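GTPase-activating protein skywalker (Drosophila melanogaster, PDB 5HJQ) activates GTP hydrolysis by Rab35 to control endosomal recycling of synaptic vesicle proteins, and binds phosphoinositides through its TBC domain. Local coordinates at residues 138-141 with 145-148; 179-184 with 195-200. All coordinates share one frame; numbering follows the deposited sequence.

Contact 1: 138-141 with 145-148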
loop_
_atom_site.group_PDB
_atom_site.type_symbol
_atom_site.label_atom_id
_atom_site.label_comp_id
_atom_site.label_asym_id
_atom_site.label_seq_id
_atom_site.Cartn_x
_atom_site.Cartn_y
_atom_site.Cartn_z
ATOM N N MET A 138 -15.210 21.225 -2.742
ATOM C CA MET A 138 -14.998 20.649 -1.418
ATOM C C MET A 138 -13.929 21.417 -0.647
ATOM O O MET A 138 -14.103 21.724 0.532
ATOM C CB MET A 138 -14.599 19.178 -1.531
ATOM C CG MET A 138 -15.617 18.286 -2.227
ATOM S SD MET A 138 -17.112 18.027 -1.253
ATOM C CE MET A 138 -18.214 19.215 -2.016
ATOM N N VAL A 139 -12.824 21.716 -1.326
ATOM C CA VAL A 139 -11.736 22.497 -0.742
ATOM C C VAL A 139 -12.248 23.818 -0.187
ATOM O O VAL A 139 -11.863 24.239 0.905
ATOM C CB VAL A 139 -10.628 22.780 -1.778
ATOM C CG1 VAL A 139 -9.587 23.741 -1.212
ATOM C CG2 VAL A 139 -9.975 21.481 -2.220
ATOM N N HIS A 140 -13.128 24.461 -0.946
ATOM C CA HIS A 140 -13.681 25.745 -0.547
ATOM C C HIS A 140 -14.570 25.597 0.681
ATOM O O HIS A 140 -14.395 26.305 1.669
ATOM C CB HIS A 140 -14.471 26.370 -1.698
ATOM C CG HIS A 140 -14.278 27.848 -1.828
ATOM N ND1 HIS A 140 -13.169 28.404 -2.431
ATOM C CD2 HIS A 140 -15.049 28.888 -1.430
ATOM C CE1 HIS A 140 -13.267 29.720 -2.402
ATOM N NE2 HIS A 140 -14.399 30.041 -1.802
ATOM N N GLN A 141 -15.521 24.669 0.612
ATOM C CA GLN A 141 -16.478 24.459 1.696
ATOM C C GLN A 141 -15.795 24.180 3.035
ATOM O O GLN A 141 -16.280 24.601 4.087
ATOM C CB GLN A 141 -17.429 23.312 1.350
ATOM C CG GLN A 141 -18.288 23.564 0.118
ATOM C CD GLN A 141 -19.361 22.509 -0.071
ATOM O OE1 GLN A 141 -19.537 21.628 0.771
ATOM N NE2 GLN A 141 -20.083 22.591 -1.183
ATOM N N THR A 145 -11.308 28.805 1.215
ATOM C CA THR A 145 -10.396 29.389 0.239
ATOM C C THR A 145 -9.684 28.319 -0.587
ATOM O O THR A 145 -9.549 27.174 -0.157
ATOM C CB THR A 145 -9.341 30.273 0.927
ATOM O OG1 THR A 145 -8.378 30.712 -0.038
ATOM C CG2 THR A 145 -8.627 29.493 2.031
ATOM N N THR A 146 -9.239 28.706 -1.777
ATOM C CA THR A 146 -8.455 27.829 -2.635
ATOM C C THR A 146 -7.006 27.811 -2.151
ATOM O O THR A 146 -6.298 26.812 -2.282
ATOM C CB THR A 146 -8.526 28.292 -4.109
ATOM O OG1 THR A 146 -9.857 28.103 -4.607
ATOM C CG2 THR A 146 -7.557 27.512 -4.979
ATOM N N GLU A 147 -6.591 28.927 -1.560
ATOM C CA GLU A 147 -5.208 29.140 -1.152
ATOM C C GLU A 147 -4.723 28.136 -0.108
ATOM O O GLU A 147 -5.392 27.895 0.899
ATOM C CB GLU A 147 -5.050 30.567 -0.618
ATOM C CG GLU A 147 -3.654 30.915 -0.121
ATOM C CD GLU A 147 -3.585 32.310 0.472
ATOM O OE1 GLU A 147 -4.381 33.174 0.050
ATOM O OE2 GLU A 147 -2.733 32.545 1.355
ATOM N N LEU A 148 -3.552 27.556 -0.361
ATOM C CA LEU A 148 -2.939 26.612 0.565
ATOM C C LEU A 148 -2.385 27.327 1.793
ATOM O O LEU A 148 -1.640 28.298 1.676
ATOM C CB LEU A 148 -1.818 25.827 -0.123
ATOM C CG LEU A 148 -1.190 24.682 0.679
ATOM C CD1 LEU A 148 -2.144 23.500 0.771
ATOM C CD2 LEU A 148 0.144 24.256 0.075
#
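His140 and Thr145 mark the closest backbone approach, with CA atoms 5.0 Å apart, where the chain, having left helix 134-143, passes its last turn at Thr145 and Thr146 and then runs off to one side. This is the exit into the loop leading to helix 171-187 of the all-helical TBC domain, away from the phosphoinositide pocket. No hydrogen bond joins the two segments. Within the loop, Thr145 closes an ST turn: its OG1 accepts from Glu147 N at 2.9 Å, with an N-H...O angle of 148°. Buried Val139 swings CG1 anti to its backbone N (chi1 173°) and lays that methyl 3.6 Å from Thr145 O. The imidazole of exposed His140 has one face turned to Thr145, whose N stands 4.1 Å above the ring plane and offset toward the rim, while His140 CE1 comes 3.9 Å from Thr145 CA. Thr146 OG1 lies in the ring plane at its edge, 4.0 Å from His140 ND1, too long for a hydrogen bond. Helix 171-187 lies beyond: Met138 packs on its Val183 and Leu148 on its Arg179, while Gln141 OE1 hydrogen-bonds to Tyr186 OH.

Contact 2: 179-184 with 195-200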
loop_
_atom_site.group_PDB
_atom_site.type_symbol
_atom_site.label_atom_id
_atom_site.label_comp_id
_atom_site.label_asym_id
_atom_site.label_seq_id
_atom_site.Cartn_x
_atom_site.Cartn_y
_atom_site.Cartn_z
ATOM N N ARG A 179 -4.420 18.478 3.026
ATOM C CA ARG A 179 -5.644 19.054 2.486
ATOM C C ARG A 179 -6.534 17.982 1.868
ATOM O O ARG A 179 -7.754 18.013 2.025
ATOM C CB ARG A 179 -5.329 20.139 1.451
ATOM C CG ARG A 179 -6.570 20.739 0.809
ATOM C CD ARG A 179 -6.313 22.143 0.283
ATOM N NE ARG A 179 -5.395 22.161 -0.852
ATOM C CZ ARG A 179 -4.978 23.270 -1.452
ATOM N NH1 ARG A 179 -5.395 24.452 -1.022
ATOM N NH2 ARG A 179 -4.143 23.200 -2.480
ATOM N N ILE A 180 -5.921 17.035 1.164
ATOM C CA ILE A 180 -6.677 15.972 0.509
ATOM C C ILE A 180 -7.412 15.089 1.519
ATOM O O ILE A 180 -8.601 14.808 1.353
ATOM C CB ILE A 180 -5.769 15.082 -0.362
ATOM C CG1 ILE A 180 -5.177 15.887 -1.518
ATOM C CG2 ILE A 180 -6.555 13.902 -0.910
ATOM C CD1 ILE A 180 -4.425 15.033 -2.521
ATOM N N VAL A 181 -6.711 14.657 2.563
ATOM C CA VAL A 181 -7.315 13.774 3.560
ATOM C C VAL A 181 -8.397 14.506 4.354
ATOM O O VAL A 181 -9.360 13.891 4.812
ATOM C CB VAL A 181 -6.259 13.187 4.529
ATOM C CG1 VAL A 181 -5.250 12.347 3.767
ATOM C CG2 VAL A 181 -5.556 14.289 5.304
ATOM N N ASN A 182 -8.245 15.820 4.502
ATOM C CA ASN A 182 -9.272 16.636 5.137
ATOM C C ASN A 182 -10.537 16.648 4.297
ATOM O O ASN A 182 -11.642 16.498 4.817
ATOM C CB ASN A 182 -8.777 18.065 5.357
ATOM C CG ASN A 182 -8.162 18.264 6.731
ATOM O OD1 ASN A 182 -8.801 18.799 7.637
ATOM N ND2 ASN A 182 -6.917 17.835 6.891
ATOM N N VAL A 183 -10.360 16.828 2.991
ATOM C CA VAL A 183 -11.469 16.814 2.048
ATOM C C VAL A 183 -12.154 15.451 2.034
ATOM O O VAL A 183 -13.383 15.365 2.078
ATOM C CB VAL A 183 -10.998 17.167 0.621
ATOM C CG1 VAL A 183 -12.099 16.889 -0.388
ATOM C CG2 VAL A 183 -10.552 18.625 0.548
ATOM N N LEU A 184 -11.353 14.391 1.976
ATOM C CA LEU A 184 -11.879 13.030 1.988
ATOM C C LEU A 184 -12.694 12.770 3.246
ATOM O O LEU A 184 -13.813 12.263 3.168
ATOM C CB LEU A 184 -10.743 12.014 1.870
ATOM C CG LEU A 184 -10.254 11.825 0.432
ATOM C CD1 LEU A 184 -9.061 10.891 0.366
ATOM C CD2 LEU A 184 -11.387 11.310 -0.444
ATOM N N PRO A 195 -5.612 4.046 8.580
ATOM C CA PRO A 195 -4.193 4.394 8.711
ATOM C C PRO A 195 -3.433 4.284 7.391
ATOM O O PRO A 195 -2.303 4.755 7.292
ATOM C CB PRO A 195 -3.673 3.362 9.724
ATOM C CG PRO A 195 -4.626 2.232 9.644
ATOM C CD PRO A 195 -5.956 2.849 9.368
ATOM N N VAL A 196 -4.053 3.655 6.400
ATOM C CA VAL A 196 -3.438 3.429 5.096
ATOM C C VAL A 196 -3.631 4.613 4.148
ATOM O O VAL A 196 -2.830 4.837 3.239
ATOM C CB VAL A 196 -4.023 2.162 4.436
ATOM C CG1 VAL A 196 -3.211 1.765 3.227
ATOM C CG2 VAL A 196 -4.088 1.010 5.447
ATOM N N LEU A 197 -4.699 5.370 4.372
ATOM C CA LEU A 197 -5.152 6.370 3.414
ATOM C C LEU A 197 -4.119 7.473 3.171
ATOM O O LEU A 197 -3.867 7.846 2.026
ATOM C CB LEU A 197 -6.474 6.973 3.890
ATOM C CG LEU A 197 -7.340 7.671 2.840
ATOM C CD1 LEU A 197 -8.819 7.420 3.133
ATOM C CD2 LEU A 197 -7.039 9.164 2.783
ATOM N N TYR A 198 -3.517 7.983 4.241
ATOM C CA TYR A 198 -2.531 9.056 4.123
ATOM C C TYR A 198 -1.244 8.625 3.394
ATOM O O TYR A 198 -0.807 9.330 2.484
ATOM C CB TYR A 198 -2.193 9.625 5.506
ATOM C CG TYR A 198 -1.474 10.958 5.474
ATOM C CD1 TYR A 198 -0.120 11.036 5.168
ATOM C CD2 TYR A 198 -2.145 12.138 5.760
ATOM C CE1 TYR A 198 0.540 12.249 5.141
ATOM C CE2 TYR A 198 -1.493 13.355 5.732
ATOM C CZ TYR A 198 -0.151 13.402 5.426
ATOM O OH TYR A 198 0.500 14.610 5.403
ATOM N N PRO A 199 -0.625 7.487 3.789
ATOM C CA PRO A 199 0.590 7.078 3.066
ATOM C C PRO A 199 0.386 6.909 1.560
ATOM O O PRO A 199 1.287 7.227 0.783
ATOM C CB PRO A 199 0.939 5.734 3.713
ATOM C CG PRO A 199 0.416 5.849 5.090
ATOM C CD PRO A 199 -0.868 6.613 4.954
ATOM N N ILE A 200 -0.786 6.429 1.160
ATOM C CA ILE A 200 -1.099 6.251 -0.254
ATOM C C ILE A 200 -1.241 7.607 -0.950
ATOM O O ILE A 200 -0.734 7.805 -2.059
ATOM C CB ILE A 200 -2.389 5.428 -0.442
ATOM C CG1 ILE A 200 -2.173 3.979 0.006
ATOM C CG2 ILE A 200 -2.837 5.455 -1.895
ATOM C CD1 ILE A 200 -3.386 3.094 -0.208
#
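Val181 and Leu197 form the middle of a compact apolar cluster, with Val181 CG1 3.8 Å from Leu197 CD2 and the two side chains lying alongside one another, pointing opposite ways. That same valine methyl lies 3.7 Å from Tyr198 CD2, so it touches a leucine and an aromatic ring at once; the approach to the ring is oblique. The other branch, Val181 CG2, stands 4.1 Å from Tyr198 CD2, so both methyls lie near the CD2 corner of the ring, CG2 more loosely. With CG1 anti to the carbonyl carbon (chi1 -62°), the valine presents both branches to the neighbouring helix. Leu184, one helical turn on, adds the shortest contact: its CD1 is 3.6 Å from Leu197 CD2, which thereby has a partner from each of the two turns. These four residues are all buried. Helix 171-187 and helix 197-204 are consecutive in the all-helical TBC domain, and the contact joins them by hydrophobic packing, with no hydrogen bond between the segments. With both methyls gone, as with an alanine in place of Val181, a gap would probably open beside Tyr198 CD2, and Leu184 CD1 would be left as the one contact of Leu197 CD2 from 179-184. The packing thins away from this cluster. Ile180 points toward the other segment, yet its CG2 stays 6.0 Å from Leu197 CD2, and the side chain instead packs on Ala213 and Leu217 of helix 210-221. Partly exposed Val196 does not reach 179-184 and lies against Leu279 of helix 274-279. At the polar end of the tyrosine, Tyr198 OH hydrogen-bonds to Asp178 OD1, tying the ring to helix 171-187 one residue before the segment. Arg179, which makes no contact with 195-200, reaches Glu210 in a salt bridge through NE.

Overall arrangement
Contact 2 belongs to the core, with its centre about 13 Å from the centre of the chain and all four touching residues buried; contact 1 lies about 28 Å out, with only Val139 of its four touching residues buried. The chemistry follows: methyls and a tyrosine ring in one, an imidazole, threonines and one buried valine methyl against a carbonyl in the other, and no hydrogen bond across either. The centres of contact 1 and contact 2 are about 16 Å apart. Helix 171-187 links them: it supplies one half of contact 2, and its Arg179 bridges outward, NH1 making a weak hydrogen bond to Thr146 O. Both contacts fall within the TBC domain, away from the inositol triphosphate pocket.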